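Oligopeptide-binding protein appA (PDB 1XOC) binds oligopeptides as the solute-binding component of an ABC-type oligopeptide permease that can replace the Opp system in sporulation and genetic competence. Local coordinates at residues 288-293 with 327-332; 197-203 with 215-221. One frame throughout, in Å; residues are numbered along the deposited sequence.

Interaction 1: 288-293 with 327-332; sequences TTALDR and KFEYNE
Asn331 N donates a nearly straight hydrogen bond of 2.9 Å to Thr289 O, and Tyr330 CA adds a CA-H...O contact to the same oxygen. This pins the loop before helix 332-341 to the end of helix 281-289. Asp292 stacks on Tyr330. Its CB lies 3.7 Å from the Tyr330 ring centroid, a CH-pi contact over the centre of one face. CG of Asp292, anti to the backbone N (chi1 -171°), lays the carboxylate over the CD2-CE2 side, with the two planes 10° apart. Asp292 is also the N-cap of helix 293-300, where OD2 bonds Ser295 N. With an alanine in its place, that N-H would probably lose its cap and the tyrosine ring the carboxylate over one face. A bend at chi3, -70°, turns the Arg293 guanidinium to the loop. Its NH2 makes a weak bond of 2.8 Å to Lys327 O, while NH1 bonds Phe485 O. Water 1 accepts from Arg293 NE at 3.1 Å. The same water donates to Phe328 O or Thr288 O, both within its reach. Thr288 CG2 packs on Phe328 CB at 3.6 Å. The buried guanidinium is thus met by neutral carbonyl oxygens and water.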
ATOM      1  N   THR A 288      -6.098 -11.899  19.452  1.00 30.30           N
ATOM      2  CA  THR A 288      -5.022 -12.564  18.752  1.00 29.90           C
ATOM      3  C   THR A 288      -4.822 -13.980  19.291  1.00 29.65           C
ATOM      4  O   THR A 288      -4.663 -14.943  18.530  1.00 29.96           O
ATOM      5  CB  THR A 288      -3.719 -11.756  18.886  1.00 29.86           C
ATOM      6  OG1 THR A 288      -3.902 -10.482  18.247  1.00 28.69           O
ATOM      7  CG2 THR A 288      -2.543 -12.502  18.252  1.00 30.65           C
ATOM      8  N   THR A 289      -4.846 -14.107  20.611  1.00 29.20           N
ATOM      9  CA  THR A 289      -4.603 -15.397  21.261  1.00 29.12           C
ATOM     10  C   THR A 289      -5.692 -16.405  20.909  1.00 28.77           C
ATOM     11  O   THR A 289      -5.459 -17.612  20.933  1.00 28.46           O
ATOM     12  CB  THR A 289      -4.528 -15.211  22.796  1.00 29.32           C
ATOM     13  OG1 THR A 289      -3.513 -14.259  23.091  1.00 29.95           O
ATOM     14  CG2 THR A 289      -4.195 -16.506  23.522  1.00 29.51           C
ATOM     15  N   ALA A 290      -6.883 -15.905  20.590  1.00 29.56           N
ATOM     16  CA  ALA A 290      -8.023 -16.764  20.238  1.00 29.55           C
ATOM     17  C   ALA A 290      -7.969 -17.277  18.800  1.00 29.75           C
ATOM     18  O   ALA A 290      -8.765 -18.143  18.429  1.00 29.65           O
ATOM     19  CB  ALA A 290      -9.316 -16.008  20.431  1.00 30.20           C
ATOM     20  N   LEU A 291      -7.074 -16.715  17.994  1.00 30.38           N
ATOM     21  CA  LEU A 291      -7.015 -17.038  16.574  1.00 30.53           C
ATOM     22  C   LEU A 291      -5.860 -17.972  16.240  1.00 30.53           C
ATOM     23  O   LEU A 291      -4.693 -17.695  16.539  1.00 30.51           O
ATOM     24  CB  LEU A 291      -6.953 -15.776  15.731  1.00 30.83           C
ATOM     25  CG  LEU A 291      -8.154 -14.836  15.856  1.00 32.16           C
ATOM     26  CD1 LEU A 291      -7.879 -13.479  15.225  1.00 34.01           C
ATOM     27  CD2 LEU A 291      -9.427 -15.498  15.284  1.00 33.72           C
ATOM     28  N   ASP A 292      -6.205 -19.080  15.598  1.00 30.84           N
ATOM     29  CA  ASP A 292      -5.248 -20.095  15.210  1.00 30.86           C
ATOM     30  C   ASP A 292      -4.648 -19.670  13.878  1.00 31.00           C
ATOM     31  O   ASP A 292      -5.051 -20.142  12.809  1.00 30.46           O
ATOM     32  CB  ASP A 292      -5.935 -21.457  15.103  1.00 30.89           C
ATOM     33  CG  ASP A 292      -4.948 -22.602  14.918  1.00 31.26           C
ATOM     34  OD1 ASP A 292      -5.378 -23.769  15.078  1.00 32.77           O
ATOM     35  OD2 ASP A 292      -3.760 -22.330  14.596  1.00 32.31           O
ATOM     36  N   ARG A 293      -3.695 -18.753  13.940  1.00 30.94           N
ATOM     37  CA  ARG A 293      -3.137 -18.165  12.722  1.00 31.70           C
ATOM     38  C   ARG A 293      -2.374 -19.177  11.848  1.00 31.60           C
ATOM     39  O   ARG A 293      -2.369 -19.077  10.626  1.00 31.27           O
ATOM     40  CB  ARG A 293      -2.289 -16.935  13.064  1.00 31.30           C
ATOM     41  CG  ARG A 293      -3.131 -15.726  13.484  1.00 31.78           C
ATOM     42  CD  ARG A 293      -2.289 -14.546  13.861  1.00 34.20           C
ATOM     43  NE  ARG A 293      -1.625 -14.825  15.108  1.00 34.09           N
ATOM     44  CZ  ARG A 293      -0.470 -14.300  15.503  1.00 35.10           C
ATOM     45  NH1 ARG A 293       0.218 -13.443  14.753  1.00 34.54           N
ATOM     46  NH2 ARG A 293      -0.003 -14.662  16.683  1.00 35.16           N
ATOM     47  N   LYS A 327       4.337 -13.039  20.942  1.00 29.28           N
ATOM     48  CA  LYS A 327       3.680 -13.623  19.777  1.00 29.39           C
ATOM     49  C   LYS A 327       2.190 -13.869  19.945  1.00 29.53           C
ATOM     50  O   LYS A 327       1.492 -13.933  18.937  1.00 28.75           O
ATOM     51  CB  LYS A 327       4.359 -14.933  19.416  1.00 30.03           C
ATOM     52  CG  LYS A 327       5.747 -14.743  18.865  1.00 30.29           C
ATOM     53  CD  LYS A 327       6.331 -16.084  18.543  1.00 31.45           C
ATOM     54  CE  LYS A 327       7.566 -15.973  17.698  1.00 33.29           C
ATOM     55  NZ  LYS A 327       7.831 -17.311  17.090  1.00 36.55           N
ATOM     56  N   PHE A 328       1.714 -14.016  21.190  1.00 28.62           N
ATOM     57  CA  PHE A 328       0.295 -14.313  21.457  1.00 29.34           C
ATOM     58  C   PHE A 328      -0.165 -15.540  20.658  1.00 29.63           C
ATOM     59  O   PHE A 328      -1.196 -15.524  19.975  1.00 30.58           O
ATOM     60  CB  PHE A 328      -0.583 -13.093  21.184  1.00 28.39           C
ATOM     61  CG  PHE A 328      -0.172 -11.881  21.975  1.00 28.60           C
ATOM     62  CD1 PHE A 328       0.600 -10.885  21.394  1.00 28.12           C
ATOM     63  CD2 PHE A 328      -0.483 -11.782  23.326  1.00 29.35           C
ATOM     64  CE1 PHE A 328       0.997  -9.787  22.133  1.00 27.52           C
ATOM     65  CE2 PHE A 328      -0.082 -10.689  24.062  1.00 27.89           C
ATOM     66  CZ  PHE A 328       0.657  -9.699  23.461  1.00 28.63           C
ATOM     67  N   GLU A 329       0.642 -16.593  20.746  1.00 30.46           N
ATOM     68  CA  GLU A 329       0.356 -17.867  20.104  1.00 30.61           C
ATOM     69  C   GLU A 329      -1.005 -18.420  20.544  1.00 30.03           C
ATOM     70  O   GLU A 329      -1.456 -18.219  21.674  1.00 29.10           O
ATOM     71  CB  GLU A 329       1.478 -18.870  20.400  1.00 30.98           C
ATOM     72  CG  GLU A 329       2.817 -18.511  19.733  1.00 33.08           C
ATOM     73  CD  GLU A 329       3.806 -19.676  19.692  1.00 34.42           C
ATOM     74  OE1 GLU A 329       4.329 -19.978  18.586  1.00 40.65           O
ATOM     75  OE2 GLU A 329       4.053 -20.295  20.751  1.00 40.12           O
ATOM     76  N   TYR A 330      -1.650 -19.123  19.622  1.00 29.66           N
ATOM     77  CA  TYR A 330      -3.017 -19.587  19.798  1.00 29.32           C
ATOM     78  C   TYR A 330      -3.168 -20.406  21.060  1.00 29.02           C
ATOM     79  O   TYR A 330      -2.423 -21.358  21.301  1.00 28.87           O
ATOM     80  CB  TYR A 330      -3.440 -20.409  18.573  1.00 29.34           C
ATOM     81  CG  TYR A 330      -4.760 -21.130  18.703  1.00 29.49           C
ATOM     82  CD1 TYR A 330      -5.949 -20.428  18.881  1.00 30.46           C
ATOM     83  CD2 TYR A 330      -4.821 -22.510  18.614  1.00 29.83           C
ATOM     84  CE1 TYR A 330      -7.164 -21.106  19.011  1.00 29.53           C
ATOM     85  CE2 TYR A 330      -6.020 -23.183  18.724  1.00 29.63           C
ATOM     86  CZ  TYR A 330      -7.187 -22.469  18.909  1.00 29.66           C
ATOM     87  OH  TYR A 330      -8.369 -23.167  19.037  1.00 31.26           O
ATOM     88  N   ASN A 331      -4.148 -20.026  21.865  1.00 29.15           N
ATOM     89  CA  ASN A 331      -4.460 -20.747  23.102  1.00 29.33           C
ATOM     90  C   ASN A 331      -5.867 -20.351  23.503  1.00 29.54           C
ATOM     91  O   ASN A 331      -6.062 -19.290  24.091  1.00 29.16           O
ATOM     92  CB  ASN A 331      -3.443 -20.344  24.180  1.00 29.31           C
ATOM     93  CG  ASN A 331      -3.596 -21.101  25.477  1.00 28.90           C
ATOM     94  OD1 ASN A 331      -2.644 -21.180  26.235  1.00 29.21           O
ATOM     95  ND2 ASN A 331      -4.770 -21.639  25.752  1.00 24.73           N
ATOM     96  N   GLU A 332      -6.850 -21.175  23.150  1.00 30.67           N
ATOM     97  CA  GLU A 332      -8.256 -20.821  23.336  1.00 31.07           C
ATOM     98  C   GLU A 332      -8.626 -20.569  24.810  1.00 31.37           C
ATOM     99  O   GLU A 332      -9.315 -19.589  25.123  1.00 31.46           O
ATOM    100  CB  GLU A 332      -9.149 -21.912  22.763  1.00 31.41           C
ATOM    101  CG  GLU A 332     -10.634 -21.569  22.747  1.00 32.09           C
ATOM    102  CD  GLU A 332     -11.504 -22.780  22.525  1.00 31.96           C
ATOM    103  OE1 GLU A 332     -12.118 -23.246  23.508  1.00 35.08           O
ATOM    104  OE2 GLU A 332     -11.574 -23.289  21.383  1.00 34.10           O
TER
HETATM  105  O   HOH W   1      -2.427 -16.415  17.687  1.00 25.73           O
HETATM  106  O   HOH W   2       1.404 -11.773  17.014  1.00 27.10           O

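Interaction 2: 197-203 with 215-221; sequences QYIKLEA and DTVTYKV
Tyr198 and Lys220 form a non-hydrogen-bonded pair at one end of an antiparallel ladder, with the axes of strands 198-203 and 216-221 4.6 Å apart. Ile199 with Tyr219 and Leu201 with Val217 are the hydrogen-bonded pairs. The bond from Tyr219 N to Ile199 O is 2.8 Å long and almost straight, at 175°. At the ends, Val221 N reaches Gln197 O and Ala203 N reaches Asp215 O. Water 3 also donates to Gln197 O, and to Val221 O, so it bridges the strands.

Tyr198 CB lies 3.6 Å from Tyr219 O and 4.0 Å from Thr218 CG2. A chi1 of 63° places CG between the backbone N and the carbonyl carbon. The ring therefore leads away from strand 216-221, with Thr218 CG2 oblique to it. At the tip, OH bonds Glu192 OE1 on strand 188-194. Next to it on the same face, Lys200 CG passes 3.8 Å from Thr218 OG1. The lysine chain stays extended beyond CG. Thr216 lies farther along this face, and its OG1 bonds Asp23.

Ile199, Leu201, Val217 and Tyr219 point to the other face. Ile199 CB and Tyr219 CB are 4.2 Å apart. The Tyr219 ring leads away from strand 198-203, and its OH bonds Asp47.

Gln197 and Tyr198 both face Lys194, a classic beta bulge in the pairing with strand 188-194. The two strands are the inner pair of a four-stranded mixed sheet. Strand 188-194 flanks 198-203, and strand 23-28 runs parallel to 216-221. Helix 43-52 packs on the buried face, with Met51 against Leu201 and Val217, and Ala44 and Ile48 against Tyr219.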
ATOM      1  N   GLN A 197     -15.148  -1.586 -15.178  1.00 29.31           N
ATOM      2  CA  GLN A 197     -14.764  -2.565 -16.183  1.00 29.53           C
ATOM      3  C   GLN A 197     -13.274  -2.527 -16.465  1.00 28.57           C
ATOM      4  O   GLN A 197     -12.612  -3.551 -16.353  1.00 27.53           O
ATOM      5  CB  GLN A 197     -15.527  -2.336 -17.465  1.00 30.31           C
ATOM      6  CG  GLN A 197     -16.999  -2.507 -17.310  1.00 31.05           C
ATOM      7  CD  GLN A 197     -17.690  -2.659 -18.637  1.00 33.32           C
ATOM      8  OE1 GLN A 197     -18.665  -1.967 -18.913  1.00 35.44           O
ATOM      9  NE2 GLN A 197     -17.168  -3.543 -19.491  1.00 36.47           N
ATOM     10  N   TYR A 198     -12.773  -1.378 -16.905  1.00 28.66           N
ATOM     11  CA  TYR A 198     -11.344  -1.293 -17.261  1.00 29.53           C
ATOM     12  C   TYR A 198     -10.828   0.122 -17.421  1.00 30.20           C
ATOM     13  O   TYR A 198     -11.559   1.043 -17.662  1.00 30.16           O
ATOM     14  CB  TYR A 198     -11.060  -2.047 -18.577  1.00 30.65           C
ATOM     15  CG  TYR A 198     -11.784  -1.463 -19.767  1.00 29.79           C
ATOM     16  CD1 TYR A 198     -12.986  -1.985 -20.194  1.00 32.18           C
ATOM     17  CD2 TYR A 198     -11.254  -0.375 -20.459  1.00 31.84           C
ATOM     18  CE1 TYR A 198     -13.642  -1.434 -21.274  1.00 31.87           C
ATOM     19  CE2 TYR A 198     -11.909   0.172 -21.555  1.00 33.06           C
ATOM     20  CZ  TYR A 198     -13.088  -0.359 -21.945  1.00 31.75           C
ATOM     21  OH  TYR A 198     -13.750   0.197 -23.036  1.00 34.92           O
ATOM     22  N   ILE A 199      -9.514   0.235 -17.314  1.00 29.71           N
ATOM     23  CA  ILE A 199      -8.773   1.438 -17.661  1.00 31.00           C
ATOM     24  C   ILE A 199      -7.820   1.022 -18.778  1.00 31.17           C
ATOM     25  O   ILE A 199      -7.027   0.088 -18.602  1.00 31.79           O
ATOM     26  CB  ILE A 199      -7.957   1.951 -16.471  1.00 31.36           C
ATOM     27  CG1 ILE A 199      -8.921   2.363 -15.350  1.00 33.28           C
ATOM     28  CG2 ILE A 199      -7.057   3.101 -16.901  1.00 31.06           C
ATOM     29  CD1 ILE A 199      -8.304   2.553 -14.031  1.00 34.58           C
ATOM     30  N   LYS A 200      -7.880   1.725 -19.898  1.00 31.38           N
ATOM     31  CA  LYS A 200      -7.013   1.455 -21.047  1.00 31.37           C
ATOM     32  C   LYS A 200      -6.012   2.580 -21.221  1.00 29.86           C
ATOM     33  O   LYS A 200      -6.373   3.756 -21.218  1.00 29.63           O
ATOM     34  CB  LYS A 200      -7.856   1.326 -22.320  1.00 31.79           C
ATOM     35  CG  LYS A 200      -7.060   0.749 -23.505  1.00 34.92           C
ATOM     36  CD  LYS A 200      -7.991   0.505 -24.648  1.00 37.14           C
ATOM     37  CE  LYS A 200      -7.274   0.321 -25.989  1.00 39.90           C
ATOM     38  NZ  LYS A 200      -8.191   0.709 -27.117  1.00 43.10           N
ATOM     39  N   LEU A 201      -4.734   2.208 -21.303  1.00 30.30           N
ATOM     40  CA  LEU A 201      -3.627   3.125 -21.560  1.00 30.24           C
ATOM     41  C   LEU A 201      -2.863   2.724 -22.829  1.00 29.96           C
ATOM     42  O   LEU A 201      -2.812   1.537 -23.175  1.00 30.22           O
ATOM     43  CB  LEU A 201      -2.633   3.106 -20.401  1.00 30.62           C
ATOM     44  CG  LEU A 201      -3.155   3.206 -18.959  1.00 30.86           C
ATOM     45  CD1 LEU A 201      -2.026   3.160 -17.986  1.00 34.21           C
ATOM     46  CD2 LEU A 201      -3.925   4.465 -18.687  1.00 32.74           C
ATOM     47  N   GLU A 202      -2.273   3.717 -23.501  1.00 30.17           N
ATOM     48  CA  GLU A 202      -1.574   3.536 -24.792  1.00 30.43           C
ATOM     49  C   GLU A 202      -0.139   3.973 -24.599  1.00 29.58           C
ATOM     50  O   GLU A 202       0.133   4.915 -23.842  1.00 29.24           O
ATOM     51  CB  GLU A 202      -2.171   4.444 -25.876  1.00 31.52           C
ATOM     52  CG  GLU A 202      -3.547   4.076 -26.288  1.00 35.65           C
ATOM     53  CD  GLU A 202      -4.082   4.938 -27.444  1.00 36.39           C
ATOM     54  OE1 GLU A 202      -3.612   6.100 -27.573  1.00 43.08           O
ATOM     55  OE2 GLU A 202      -4.984   4.454 -28.172  1.00 45.05           O
ATOM     56  N   ALA A 203       0.770   3.325 -25.314  1.00 28.85           N
ATOM     57  CA  ALA A 203       2.177   3.678 -25.253  1.00 28.67           C
ATOM     58  C   ALA A 203       2.365   5.121 -25.595  1.00 27.93           C
ATOM     59  O   ALA A 203       1.813   5.602 -26.582  1.00 28.91           O
ATOM     60  CB  ALA A 203       2.994   2.820 -26.207  1.00 29.08           C
ATOM     61  N   ASP A 215       2.148  -1.926 -26.967  1.00 27.59           N
ATOM     62  CA  ASP A 215       1.325  -0.896 -27.579  1.00 28.08           C
ATOM     63  C   ASP A 215       0.283  -0.342 -26.613  1.00 27.66           C
ATOM     64  O   ASP A 215       0.038   0.873 -26.603  1.00 27.95           O
ATOM     65  CB  ASP A 215       0.630  -1.421 -28.819  1.00 28.19           C
ATOM     66  CG  ASP A 215       1.598  -1.738 -29.955  1.00 30.59           C
ATOM     67  OD1 ASP A 215       2.619  -1.044 -30.126  1.00 29.90           O
ATOM     68  OD2 ASP A 215       1.319  -2.700 -30.685  1.00 31.68           O
ATOM     69  N   THR A 216      -0.340  -1.238 -25.847  1.00 27.90           N
ATOM     70  CA  THR A 216      -1.324  -0.868 -24.850  1.00 28.19           C
ATOM     71  C   THR A 216      -1.231  -1.707 -23.583  1.00 28.01           C
ATOM     72  O   THR A 216      -0.736  -2.823 -23.599  1.00 27.77           O
ATOM     73  CB  THR A 216      -2.783  -1.016 -25.389  1.00 28.34           C
ATOM     74  OG1 THR A 216      -3.091  -2.403 -25.612  1.00 30.39           O
ATOM     75  CG2 THR A 216      -2.968  -0.283 -26.688  1.00 29.78           C
ATOM     76  N   VAL A 217      -1.684  -1.124 -22.484  1.00 28.26           N
ATOM     77  CA  VAL A 217      -1.894  -1.835 -21.239  1.00 29.20           C
ATOM     78  C   VAL A 217      -3.313  -1.568 -20.765  1.00 29.41           C
ATOM     79  O   VAL A 217      -3.729  -0.430 -20.654  1.00 30.56           O
ATOM     80  CB  VAL A 217      -0.924  -1.361 -20.159  1.00 29.62           C
ATOM     81  CG1 VAL A 217      -1.216  -2.049 -18.846  1.00 31.54           C
ATOM     82  CG2 VAL A 217       0.477  -1.614 -20.570  1.00 30.30           C
ATOM     83  N   THR A 218      -4.043  -2.637 -20.499  1.00 29.55           N
ATOM     84  CA  THR A 218      -5.400  -2.534 -20.013  1.00 30.00           C
ATOM     85  C   THR A 218      -5.469  -3.102 -18.602  1.00 30.36           C
ATOM     86  O   THR A 218      -5.008  -4.191 -18.357  1.00 31.39           O
ATOM     87  CB  THR A 218      -6.332  -3.334 -20.935  1.00 30.20           C
ATOM     88  OG1 THR A 218      -6.289  -2.793 -22.254  1.00 33.10           O
ATOM     89  CG2 THR A 218      -7.761  -3.182 -20.506  1.00 31.65           C
ATOM     90  N   TYR A 219      -6.036  -2.334 -17.687  1.00 30.00           N
ATOM     91  CA  TYR A 219      -6.173  -2.734 -16.298  1.00 28.68           C
ATOM     92  C   TYR A 219      -7.632  -3.103 -16.134  1.00 28.73           C
ATOM     93  O   TYR A 219      -8.471  -2.248 -16.053  1.00 29.66           O
ATOM     94  CB  TYR A 219      -5.825  -1.551 -15.392  1.00 30.35           C
ATOM     95  CG  TYR A 219      -5.466  -1.822 -13.941  1.00 30.67           C
ATOM     96  CD1 TYR A 219      -6.373  -1.603 -12.933  1.00 31.90           C
ATOM     97  CD2 TYR A 219      -4.195  -2.215 -13.587  1.00 29.72           C
ATOM     98  CE1 TYR A 219      -6.043  -1.803 -11.628  1.00 30.06           C
ATOM     99  CE2 TYR A 219      -3.861  -2.418 -12.280  1.00 31.36           C
ATOM    100  CZ  TYR A 219      -4.779  -2.208 -11.301  1.00 30.92           C
ATOM    101  OH  TYR A 219      -4.461  -2.402  -9.983  1.00 33.06           O
ATOM    102  N   LYS A 220      -7.893  -4.397 -16.108  1.00 28.80           N
ATOM    103  CA  LYS A 220      -9.245  -4.903 -16.192  1.00 28.96           C
ATOM    104  C   LYS A 220      -9.751  -5.250 -14.809  1.00 29.74           C
ATOM    105  O   LYS A 220      -9.165  -6.057 -14.125  1.00 29.55           O
ATOM    106  CB  LYS A 220      -9.299  -6.122 -17.102  1.00 28.97           C
ATOM    107  CG  LYS A 220     -10.716  -6.575 -17.415  1.00 29.28           C
ATOM    108  CD  LYS A 220     -10.739  -7.699 -18.417  1.00 30.19           C
ATOM    109  CE  LYS A 220     -12.172  -8.093 -18.738  1.00 29.24           C
ATOM    110  NZ  LYS A 220     -12.194  -9.226 -19.669  1.00 33.02           N
ATOM    111  N   VAL A 221     -10.849  -4.625 -14.416  1.00 29.88           N
ATOM    112  CA  VAL A 221     -11.359  -4.790 -13.076  1.00 30.24           C
ATOM    113  C   VAL A 221     -12.269  -6.004 -12.985  1.00 29.71           C
ATOM    114  O   VAL A 221     -13.299  -6.069 -13.636  1.00 29.10           O
ATOM    115  CB  VAL A 221     -12.113  -3.544 -12.610  1.00 30.98           C
ATOM    116  CG1 VAL A 221     -12.508  -3.694 -11.186  1.00 31.93           C
ATOM    117  CG2 VAL A 221     -11.254  -2.318 -12.782  1.00 34.31           C
TER
HETATM  118  O   HOH W   3     -14.002  -5.943 -16.769  1.00 29.26           O

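Overall arrangement
Interactions 1 and 2 lie on opposite sides of the chain's centre, with their own centres about 43 Å apart and their nearest atoms about 27 Å apart. They share no helix or strand, though both belong to the one solute-binding chain. Both are partly buried. Interaction 2 joins central strands of a sheet. Six regular backbone bonds carry it, and its largely apolar face is buried. Interaction 1 ties a helix end to an irregular loop. It has one direct bond between backbone atoms, and side chains and waters do much of the rest. Its threonines and arginine are buried, while Tyr330 and Lys327 are exposed.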